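Long-range contact in putative uncharacterized protein (Campylobacter jejuni, PDB 5TPU), which is of unknown function but has a cupin-type beta fold of the WxcM-like family and binds thymidine-5'-diphosphate: residues Arg52-Leu64 with Leu115-Arg127. The protein carries 3 engineered substitutions. Residues are numbered along the deposited sequence; the frame is centred on the assembly and turned at random.
Sequences RGAHAHKNLEQVL and LASDFYDAAAYIR. Engineered in segment 115-127: Ala122 (natural residue Glu), Ala123 (natural residue Lys), Ala124 (natural residue Glu). With TYD (thymidine-5'-diphosphate), chain E.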
# COMPACT_ATOMS: atom_id res chain seq x y z
N ARG A 52 -0.33 8.57 -17.57
CA ARG A 52 -0.42 9.64 -16.62
C ARG A 52 0.42 10.80 -17.12
O ARG A 52 1.15 10.69 -18.11
CB ARG A 52 0.05 9.15 -15.28
CG ARG A 52 -0.65 7.85 -14.95
CD ARG A 52 -0.67 7.62 -13.47
NE ARG A 52 -1.61 8.49 -12.79
CZ ARG A 52 -2.92 8.29 -12.70
NH1 ARG A 52 -3.65 9.14 -11.99
NH2 ARG A 52 -3.48 7.25 -13.30
N GLY A 53 0.27 11.95 -16.48
CA GLY A 53 1.02 13.13 -16.93
C GLY A 53 2.43 13.14 -16.35
O GLY A 53 2.65 12.72 -15.24
N ALA A 54 3.38 13.64 -17.13
CA ALA A 54 4.74 13.93 -16.68
C ALA A 54 4.76 15.13 -15.77
O ALA A 54 4.16 16.15 -16.05
CB ALA A 54 5.64 14.20 -17.87
N HIS A 55 5.48 15.02 -14.68
CA HIS A 55 5.68 16.15 -13.79
C HIS A 55 6.83 15.83 -12.89
O HIS A 55 7.29 14.68 -12.87
CB HIS A 55 4.43 16.39 -12.96
CG HIS A 55 4.04 15.22 -12.11
ND1 HIS A 55 3.30 14.17 -12.59
CD2 HIS A 55 4.32 14.93 -10.82
CE1 HIS A 55 3.14 13.27 -11.63
NE2 HIS A 55 3.74 13.72 -10.54
N ALA A 56 7.28 16.81 -12.10
CA ALA A 56 8.25 16.55 -11.07
C ALA A 56 7.68 16.96 -9.77
O ALA A 56 6.61 17.57 -9.73
CB ALA A 56 9.55 17.30 -11.31
N HIS A 57 8.41 16.55 -8.73
CA HIS A 57 8.31 17.10 -7.41
C HIS A 57 9.67 17.60 -6.99
O HIS A 57 10.68 17.17 -7.54
CB HIS A 57 7.85 16.00 -6.47
CG HIS A 57 6.48 15.49 -6.82
ND1 HIS A 57 5.35 16.26 -6.65
CD2 HIS A 57 6.08 14.34 -7.40
CE1 HIS A 57 4.31 15.59 -7.08
NE2 HIS A 57 4.72 14.41 -7.51
N LYS A 58 9.67 18.47 -5.99
CA LYS A 58 10.88 18.88 -5.29
C LYS A 58 11.25 17.95 -4.14
O LYS A 58 12.14 17.12 -4.31
CB LYS A 58 10.77 20.34 -4.83
CG LYS A 58 12.13 21.03 -4.81
CD LYS A 58 12.09 22.41 -4.18
CE LYS A 58 13.18 23.29 -4.78
NZ LYS A 58 13.27 24.62 -4.11
N ASN A 59 10.57 18.05 -3.00
CA ASN A 59 11.01 17.32 -1.80
C ASN A 59 10.37 15.96 -1.56
O ASN A 59 10.83 15.17 -0.74
CB ASN A 59 10.81 18.17 -0.56
CG ASN A 59 12.09 18.90 -0.19
OD1 ASN A 59 12.71 18.64 0.85
ND2 ASN A 59 12.54 19.74 -1.11
N LEU A 60 9.32 15.69 -2.33
CA LEU A 60 8.55 14.47 -2.13
C LEU A 60 9.36 13.26 -2.59
O LEU A 60 9.88 13.19 -3.73
CB LEU A 60 7.23 14.57 -2.90
CG LEU A 60 6.33 13.32 -2.86
CD1 LEU A 60 5.83 13.08 -1.46
CD2 LEU A 60 5.19 13.47 -3.88
N GLU A 61 9.43 12.31 -1.67
CA GLU A 61 9.94 10.98 -1.98
C GLU A 61 8.83 9.95 -1.99
O GLU A 61 7.86 10.07 -1.21
CB GLU A 61 10.93 10.57 -0.92
CG GLU A 61 12.13 11.51 -0.87
CD GLU A 61 13.03 11.13 0.29
OE1 GLU A 61 13.85 10.18 0.19
OE2 GLU A 61 12.85 11.78 1.31
N GLN A 62 8.99 8.95 -2.85
CA GLN A 62 8.04 7.85 -2.98
C GLN A 62 8.68 6.47 -3.16
O GLN A 62 9.79 6.34 -3.68
CB GLN A 62 7.12 8.09 -4.18
CG GLN A 62 6.23 9.33 -4.12
CD GLN A 62 5.87 9.81 -5.52
OE1 GLN A 62 6.76 10.13 -6.32
NE2 GLN A 62 4.61 9.79 -5.83
N VAL A 63 7.95 5.43 -2.79
CA VAL A 63 8.26 4.09 -3.28
C VAL A 63 7.08 3.53 -4.03
O VAL A 63 6.00 3.47 -3.47
CB VAL A 63 8.66 3.17 -2.14
CG1 VAL A 63 8.72 1.72 -2.61
CG2 VAL A 63 9.98 3.64 -1.57
N LEU A 64 7.32 3.12 -5.27
CA LEU A 64 6.28 2.57 -6.18
C LEU A 64 6.35 1.06 -6.22
O LEU A 64 7.43 0.53 -6.49
CB LEU A 64 6.48 3.09 -7.61
CG LEU A 64 5.89 4.48 -7.94
CD1 LEU A 64 6.42 5.53 -6.98
CD2 LEU A 64 6.19 4.85 -9.36
N LEU A 115 3.94 4.56 -1.70
CA LEU A 115 4.24 5.01 -0.35
C LEU A 115 4.88 6.39 -0.52
O LEU A 115 5.82 6.54 -1.29
CB LEU A 115 5.21 4.04 0.32
CG LEU A 115 4.68 2.75 1.02
CD1 LEU A 115 3.41 2.13 0.48
CD2 LEU A 115 5.73 1.64 1.12
N ALA A 116 4.35 7.42 0.14
CA ALA A 116 4.86 8.79 -0.04
C ALA A 116 5.41 9.41 1.24
O ALA A 116 4.84 9.24 2.32
CB ALA A 116 3.76 9.64 -0.59
N SER A 117 6.51 10.14 1.13
CA SER A 117 7.11 10.81 2.29
C SER A 117 6.31 11.99 2.84
O SER A 117 6.62 12.50 3.90
CB SER A 117 8.46 11.34 1.89
OG SER A 117 8.35 12.30 0.84
N ASP A 118 5.31 12.48 2.11
CA ASP A 118 4.60 13.66 2.57
C ASP A 118 3.19 13.66 2.02
O ASP A 118 2.83 12.87 1.10
CB ASP A 118 5.40 14.92 2.17
CG ASP A 118 5.02 16.19 2.99
OD1 ASP A 118 4.33 16.15 4.03
OD2 ASP A 118 5.39 17.26 2.53
N PHE A 119 2.38 14.53 2.62
CA PHE A 119 0.96 14.62 2.32
C PHE A 119 0.72 15.16 0.91
O PHE A 119 1.59 15.81 0.36
CB PHE A 119 0.32 15.53 3.34
CG PHE A 119 0.44 15.04 4.75
CD1 PHE A 119 -0.42 14.06 5.22
CD2 PHE A 119 1.37 15.59 5.62
CE1 PHE A 119 -0.30 13.61 6.52
CE2 PHE A 119 1.47 15.15 6.93
CZ PHE A 119 0.63 14.17 7.39
N TYR A 120 -0.44 14.88 0.33
CA TYR A 120 -0.77 15.32 -1.02
C TYR A 120 -0.84 16.83 -1.07
O TYR A 120 -1.39 17.44 -0.16
CB TYR A 120 -2.16 14.83 -1.45
CG TYR A 120 -2.63 15.43 -2.77
CD1 TYR A 120 -2.03 15.07 -3.97
CD2 TYR A 120 -3.68 16.33 -2.81
CE1 TYR A 120 -2.44 15.62 -5.18
CE2 TYR A 120 -4.10 16.89 -4.01
CZ TYR A 120 -3.49 16.55 -5.19
OH TYR A 120 -3.92 17.09 -6.40
N ASP A 121 -0.34 17.42 -2.16
CA ASP A 121 -0.35 18.87 -2.36
C ASP A 121 -0.22 19.17 -3.87
O ASP A 121 0.84 18.97 -4.49
CB ASP A 121 0.75 19.51 -1.50
CG ASP A 121 0.97 21.00 -1.81
OD1 ASP A 121 0.07 21.65 -2.39
OD2 ASP A 121 2.08 21.48 -1.49
N ALA A 122 -1.33 19.63 -4.46
CA ALA A 122 -1.38 19.85 -5.91
C ALA A 122 -0.37 20.90 -6.32
O ALA A 122 0.05 20.91 -7.46
CB ALA A 122 -2.78 20.25 -6.39
N ALA A 123 0.02 21.77 -5.39
CA ALA A 123 0.92 22.89 -5.71
C ALA A 123 2.36 22.43 -5.88
O ALA A 123 3.15 23.10 -6.53
CB ALA A 123 0.84 23.96 -4.62
N ALA A 124 2.67 21.27 -5.29
CA ALA A 124 3.96 20.65 -5.45
C ALA A 124 4.16 19.95 -6.78
O ALA A 124 5.26 19.52 -7.08
CB ALA A 124 4.16 19.68 -4.30
N TYR A 125 3.16 19.85 -7.65
CA TYR A 125 3.42 19.25 -8.94
C TYR A 125 4.06 20.28 -9.85
O TYR A 125 3.51 21.34 -10.07
CB TYR A 125 2.16 18.74 -9.62
CG TYR A 125 1.54 17.49 -9.06
CD1 TYR A 125 1.03 17.45 -7.75
CD2 TYR A 125 1.36 16.38 -9.87
CE1 TYR A 125 0.40 16.30 -7.27
CE2 TYR A 125 0.76 15.22 -9.39
CZ TYR A 125 0.27 15.19 -8.10
OH TYR A 125 -0.35 14.04 -7.68
N ILE A 126 5.20 19.95 -10.41
CA ILE A 126 5.78 20.78 -11.42
C ILE A 126 5.53 20.15 -12.80
O ILE A 126 6.14 19.17 -13.18
CB ILE A 126 7.32 20.89 -11.22
CG1 ILE A 126 7.66 21.36 -9.81
CG2 ILE A 126 7.97 21.72 -12.32
CD1 ILE A 126 9.04 20.92 -9.37
N ARG A 127 4.68 20.81 -13.55
CA ARG A 127 4.26 20.37 -14.85
C ARG A 127 5.03 20.98 -15.99
O ARG A 127 5.05 20.39 -17.04
CB ARG A 127 2.79 20.68 -14.99
CG ARG A 127 2.08 20.07 -13.80
CD ARG A 127 0.68 19.70 -14.14
NE ARG A 127 -0.04 19.38 -12.92
CZ ARG A 127 -0.43 18.17 -12.52
NH1 ARG A 127 -0.16 17.06 -13.24
NH2 ARG A 127 -1.09 18.08 -11.36
PA TYD E . -2.31 12.55 -10.31
O1A TYD E . -2.44 11.68 -11.53
O2A TYD E . -1.21 12.41 -9.32
O3A TYD E . -2.34 14.12 -10.63
PB TYD E . -2.90 14.83 -11.97
O1B TYD E . -3.22 16.22 -11.40
O2B TYD E . -4.14 14.07 -12.33
O3B TYD E . -1.77 14.68 -12.94
O5' TYD E . -3.51 12.17 -9.36
C5' TYD E . -4.76 11.76 -9.90
C4' TYD E . -5.86 12.43 -9.12
O4' TYD E . -5.81 12.15 -7.72
C3' TYD E . -5.76 13.91 -9.25
O3' TYD E . -7.10 14.33 -9.57
C2' TYD E . -5.14 14.38 -7.92
C1' TYD E . -5.63 13.31 -6.98
N1 TYD E . -4.74 12.88 -5.94
C2 TYD E . -5.20 12.89 -4.60
O2 TYD E . -6.37 13.28 -4.34
N3 TYD E . -4.39 12.48 -3.61
C4 TYD E . -3.14 12.02 -3.84
O4 TYD E . -2.44 11.63 -2.88
C5 TYD E . -2.66 11.97 -5.23
C5M TYD E . -1.31 11.48 -5.59
C6 TYD E . -3.51 12.39 -6.24
O HOH W 1 1.52 16.13 -15.51
O HOH W 2 3.77 17.96 -18.02
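His55 carries its ring wedged between its own backbone N and carbonyl carbon (chi1 60°), which lays one face of the imidazole against Tyr125; His57, whose CG sits opposite its carbonyl carbon, swings its ring back to the same tyrosine. The two histidines meet Tyr125 differently. His57 comes edge-to-face, its CE1 over the centre of the phenol ring and the planes at 71°, while Tyr125 CD2 lies 3.4 Å from His55 CD2 near the rim of that imidazole, the rings inclined by 36°. His57 ND1 also donates to Ala124 O at 3.3 Å, a bent bond reaching the oxygen from above the carbonyl plane; Ala124 is an engineered residue, but its backbone oxygen does the accepting. His55 ND1 turns instead to Gly53 O within its own segment. Between the two histidines in sequence, Ala56 N donates to Ile126 O and Ile126 N to Ala56 O, each at 2.8 Å, as a single antiparallel bridge. Ile126 CD1 rests on Ala56 CB.

Farther along, Ser117 grips Glu61 twice: its N donates to Glu61 O, and its OG accepts from Glu61 N at 2.7 Å. Leu60 CD1 packs beside that hydroxyl, with Ala116 CB also within touch. Val63 and Leu115 then continue the pairing as a hydrogen-bonded antiparallel pair.

Tyr125 OH donates a hydrogen bond to TYD O2A. Arg52 NH1 reaches O1A, and Arg127 NH1 holds TYD O3B at 2.9 Å, so both arginines grip the diphosphate; Arg39 and Arg21 of the second subunit also bond the ligand. Tyr120 lays one ring face against the thymine, nearest N3. Loops beside the paired strands thus supply part of the thymidine-5'-diphosphate pocket of a cupin-type beta fold.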